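Local atomic coordinates of peptide synthetase NRPS type II-PCP (Streptomyces verticillus, PDB entry 4NEO), a protein that belongs to the peptidyl carrier proteins of nonribosomal peptide synthetases, small helical proteins of the kind that carry a phosphopantetheine arm. Residues G35-A41 / L71-A77. Numbering follows the deposited sequence.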
ATOM      1  N   GLY A  35       7.992  -0.130  -7.295  1.00 57.77           N
ATOM      2  CA  GLY A  35       7.171  -1.060  -8.115  1.00 63.48           C
ATOM      3  C   GLY A  35       6.076  -1.815  -7.294  1.00 54.32           C
ATOM      4  O   GLY A  35       6.234  -2.029  -6.097  1.00 54.20           O
ATOM      5  N   PRO A  36       4.979  -2.207  -7.949  1.00 55.90           N
ATOM      6  CA  PRO A  36       3.871  -2.865  -7.262  1.00 51.88           C
ATOM      7  C   PRO A  36       4.215  -4.202  -6.553  1.00 51.27           C
ATOM      8  O   PRO A  36       3.533  -4.547  -5.593  1.00 48.36           O
ATOM      9  CB  PRO A  36       2.829  -3.060  -8.370  1.00 55.87           C
ATOM     10  CG  PRO A  36       3.582  -3.039  -9.657  1.00 62.01           C
ATOM     11  CD  PRO A  36       4.900  -2.351  -9.422  1.00 63.32           C
ATOM     12  N   HIS A  37       5.263  -4.908  -6.994  1.00 49.45           N
ATOM     13  CA  HIS A  37       5.591  -6.236  -6.477  1.00 54.92           C
ATOM     14  C   HIS A  37       6.910  -6.319  -5.767  1.00 58.85           C
ATOM     15  O   HIS A  37       7.380  -7.434  -5.484  1.00 57.28           O
ATOM     16  CB  HIS A  37       5.513  -7.278  -7.596  1.00 55.62           C
ATOM     17  CG  HIS A  37       4.196  -7.268  -8.255  1.00 52.41           C
ATOM     18  ND1 HIS A  37       3.050  -7.634  -7.588  1.00 51.55           N
ATOM     19  CD2 HIS A  37       3.810  -6.825  -9.466  1.00 55.68           C
ATOM     20  CE1 HIS A  37       2.005  -7.423  -8.374  1.00 50.43           C
ATOM     21  NE2 HIS A  37       2.436  -6.923  -9.514  1.00 55.79           N
ATOM     22  N   GLU A  38       7.482  -5.157  -5.413  1.00 55.31           N
ATOM     23  CA  GLU A  38       8.766  -5.157  -4.701  1.00 57.22           C
ATOM     24  C   GLU A  38       8.577  -5.414  -3.234  1.00 53.50           C
ATOM     25  O   GLU A  38       7.729  -4.799  -2.608  1.00 52.03           O
ATOM     26  CB  GLU A  38       9.492  -3.804  -4.921  1.00 64.16           C
ATOM     27  CG  GLU A  38       9.957  -3.564  -6.359  1.00 66.25           C
ATOM     28  CD  GLU A  38      10.867  -2.342  -6.474  1.00 75.24           C
ATOM     29  OE1 GLU A  38      12.104  -2.553  -6.532  1.00 73.71           O
ATOM     30  OE2 GLU A  38      10.330  -1.195  -6.460  1.00 69.37           O
ATOM     31  N   ASP A  39       9.379  -6.302  -2.651  1.00 53.30           N
ATOM     32  CA  ASP A  39       9.217  -6.649  -1.218  1.00 54.44           C
ATOM     33  C   ASP A  39       9.670  -5.515  -0.275  1.00 55.56           C
ATOM     34  O   ASP A  39      10.763  -4.962  -0.441  1.00 55.75           O
ATOM     35  CB  ASP A  39       9.963  -7.975  -0.885  1.00 63.57           C
ATOM     36  CG  ASP A  39       9.800  -8.381   0.574  1.00 70.11           C
ATOM     37  OD1 ASP A  39       8.812  -9.072   0.901  1.00 78.34           O
ATOM     38  OD2 ASP A  39      10.606  -7.950   1.426  1.00 76.26           O
ATOM     39  N   PHE A  40       8.861  -5.226   0.745  1.00 51.49           N
ATOM     40  CA  PHE A  40       9.059  -4.135   1.710  1.00 53.91           C
ATOM     41  C   PHE A  40      10.454  -4.149   2.299  1.00 59.93           C
ATOM     42  O   PHE A  40      11.074  -3.108   2.414  1.00 60.46           O
ATOM     43  CB  PHE A  40       8.058  -4.276   2.863  1.00 53.08           C
ATOM     44  CG  PHE A  40       8.197  -3.248   3.947  1.00 53.33           C
ATOM     45  CD1 PHE A  40       7.963  -1.915   3.686  1.00 53.57           C
ATOM     46  CD2 PHE A  40       8.565  -3.622   5.237  1.00 55.73           C
ATOM     47  CE1 PHE A  40       8.088  -0.969   4.684  1.00 52.43           C
ATOM     48  CE2 PHE A  40       8.682  -2.682   6.232  1.00 57.11           C
ATOM     49  CZ  PHE A  40       8.439  -1.358   5.955  1.00 54.90           C
ATOM     50  N   ALA A  41      10.901  -5.322   2.721  1.00 63.04           N
ATOM     51  CA  ALA A  41      12.194  -5.449   3.394  1.00 70.27           C
ATOM     52  C   ALA A  41      13.320  -5.329   2.395  1.00 73.81           C
ATOM     53  O   ALA A  41      14.370  -4.786   2.732  1.00 78.84           O
ATOM     54  CB  ALA A  41      12.313  -6.773   4.128  1.00 73.46           C
ATOM     55  N   LEU A  71       2.682  -5.799   6.738  1.00 48.35           N
ATOM     56  CA  LEU A  71       3.760  -6.714   7.081  1.00 51.87           C
ATOM     57  C   LEU A  71       3.458  -8.138   6.677  1.00 53.92           C
ATOM     58  O   LEU A  71       4.372  -8.933   6.593  1.00 52.22           O
ATOM     59  CB  LEU A  71       4.124  -6.659   8.565  1.00 52.32           C
ATOM     60  CG  LEU A  71       4.744  -5.323   9.024  1.00 52.89           C
ATOM     61  CD1 LEU A  71       4.963  -5.346  10.546  1.00 54.89           C
ATOM     62  CD2 LEU A  71       6.054  -5.084   8.282  1.00 57.80           C
ATOM     63  N   GLU A  72       2.199  -8.451   6.390  1.00 47.72           N
ATOM     64  CA  GLU A  72       1.841  -9.809   5.938  1.00 52.73           C
ATOM     65  C   GLU A  72       1.637  -9.889   4.415  1.00 51.87           C
ATOM     66  O   GLU A  72       1.664 -10.971   3.834  1.00 53.75           O
ATOM     67  CB  GLU A  72       0.596 -10.319   6.689  1.00 53.27           C
ATOM     68  CG  GLU A  72       0.954 -10.616   8.139  1.00 57.40           C
ATOM     69  CD  GLU A  72      -0.238 -11.085   8.968  1.00 62.73           C
ATOM     70  OE1 GLU A  72      -1.347 -11.211   8.403  1.00 68.82           O
ATOM     71  OE2 GLU A  72      -0.034 -11.301  10.187  1.00 68.83           O
ATOM     72  N   THR A  73       1.451  -8.747   3.761  1.00 46.81           N
ATOM     73  CA  THR A  73       1.330  -8.756   2.308  1.00 48.30           C
ATOM     74  C   THR A  73       2.674  -8.401   1.655  1.00 51.63           C
ATOM     75  O   THR A  73       3.039  -9.006   0.683  1.00 55.97           O
ATOM     76  CB  THR A  73       0.273  -7.808   1.816  1.00 44.26           C
ATOM     77  OG1 THR A  73       0.620  -6.460   2.203  1.00 41.86           O
ATOM     78  CG2 THR A  73      -1.074  -8.222   2.309  1.00 48.19           C
ATOM     79  N   ARG A  74       3.367  -7.405   2.220  1.00 50.69           N
ATOM     80  CA  ARG A  74       4.739  -7.033   1.905  1.00 52.13           C
ATOM     81  C   ARG A  74       4.983  -6.394   0.538  1.00 50.44           C
ATOM     82  O   ARG A  74       6.121  -6.068   0.249  1.00 50.89           O
ATOM     83  CB  ARG A  74       5.687  -8.230   2.052  1.00 61.47           C
ATOM     84  CG  ARG A  74       5.439  -9.083   3.275  1.00 69.24           C
ATOM     85  CD  ARG A  74       6.702  -9.579   3.890  1.00 73.58           C
ATOM     86  NE  ARG A  74       7.113  -8.755   5.038  1.00 84.66           N
ATOM     87  CZ  ARG A  74       8.312  -8.184   5.186  1.00101.97           C
ATOM     88  NH1 ARG A  74       9.234  -8.292   4.222  1.00104.04           N
ATOM     89  NH2 ARG A  74       8.600  -7.494   6.302  1.00107.28           N
ATOM     90  N   THR A  75       3.981  -6.272  -0.330  1.00 45.24           N
ATOM     91  CA  THR A  75       4.127  -5.517  -1.574  1.00 44.20           C
ATOM     92  C   THR A  75       3.053  -4.449  -1.622  1.00 44.24           C
ATOM     93  O   THR A  75       2.025  -4.523  -0.899  1.00 40.88           O
ATOM     94  CB  THR A  75       4.062  -6.371  -2.823  1.00 46.41           C
ATOM     95  OG1 THR A  75       2.743  -6.933  -2.975  1.00 46.06           O
ATOM     96  CG2 THR A  75       5.122  -7.483  -2.762  1.00 51.53           C
ATOM     97  N   VAL A  76       3.281  -3.441  -2.452  1.00 41.31           N
ATOM     98  CA  VAL A  76       2.282  -2.419  -2.649  1.00 42.73           C
ATOM     99  C   VAL A  76       1.008  -3.052  -3.237  1.00 44.75           C
ATOM    100  O   VAL A  76      -0.096  -2.720  -2.789  1.00 41.72           O
ATOM    101  CB  VAL A  76       2.784  -1.347  -3.625  1.00 41.90           C
ATOM    102  CG1 VAL A  76       1.634  -0.541  -4.220  1.00 43.45           C
ATOM    103  CG2 VAL A  76       3.850  -0.449  -2.986  1.00 45.58           C
ATOM    104  N   ALA A  77       1.148  -3.902  -4.271  1.00 43.50           N
ATOM    105  CA  ALA A  77      -0.060  -4.555  -4.883  1.00 45.02           C
ATOM    106  C   ALA A  77      -0.846  -5.443  -3.882  1.00 45.35           C
ATOM    107  O   ALA A  77      -2.075  -5.464  -3.899  1.00 43.24           O
ATOM    108  CB  ALA A  77       0.308  -5.373  -6.096  1.00 45.92           C
TER
HETATM  109  O   HOH W   1       5.880  -3.025  -3.577  1.00 44.87           O
HETATM  110  O   HOH W   2       2.619  -8.770  -5.030  1.00 43.73           O
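Asp39 sets CG anti to its own N (chi1 -179°), and Arg74, whose chain kinks about its CB-CG and CG-CD bonds, swings its guanidinium up to that carboxylate. NH1 of Arg74 and OD2 of Asp39 form a salt bridge at 3.1 Å. Asp39 OD2 also takes the N-H of Ala41 in an Asx turn, while Arg74 NE reaches back to Leu71 O, in the guanidinium plane, which helps fix the group's rotation. The Phe40 ring stands nearly perpendicular to the guanidinium, with NH2 of Arg74 at the ring edge, 4.0 Å from CD2 of Phe40; Leu71 CD2 also touches this ring. Two backbone bonds join the segments: Phe40 N to Arg74 O (2.9 Å) and Ala77 N to Pro36 O (2.8 Å). Water 1 ties Gly35 O and Glu38 O to Val76 N; water 2 links His37 ND1 with Thr75 OG1, which caps helix 76-86 by hydrogen bonding to Gly78 N. Val76 packs on helix 7-28. Thus the long loop after helix 7-28 is fastened to the turn between helices 67-73 and 76-86, an arrangement consistent with the helical-bundle fold of carrier proteins; Phe40 and Arg74 also border the pocket holding 2-(2-methoxyethoxy)ethanol.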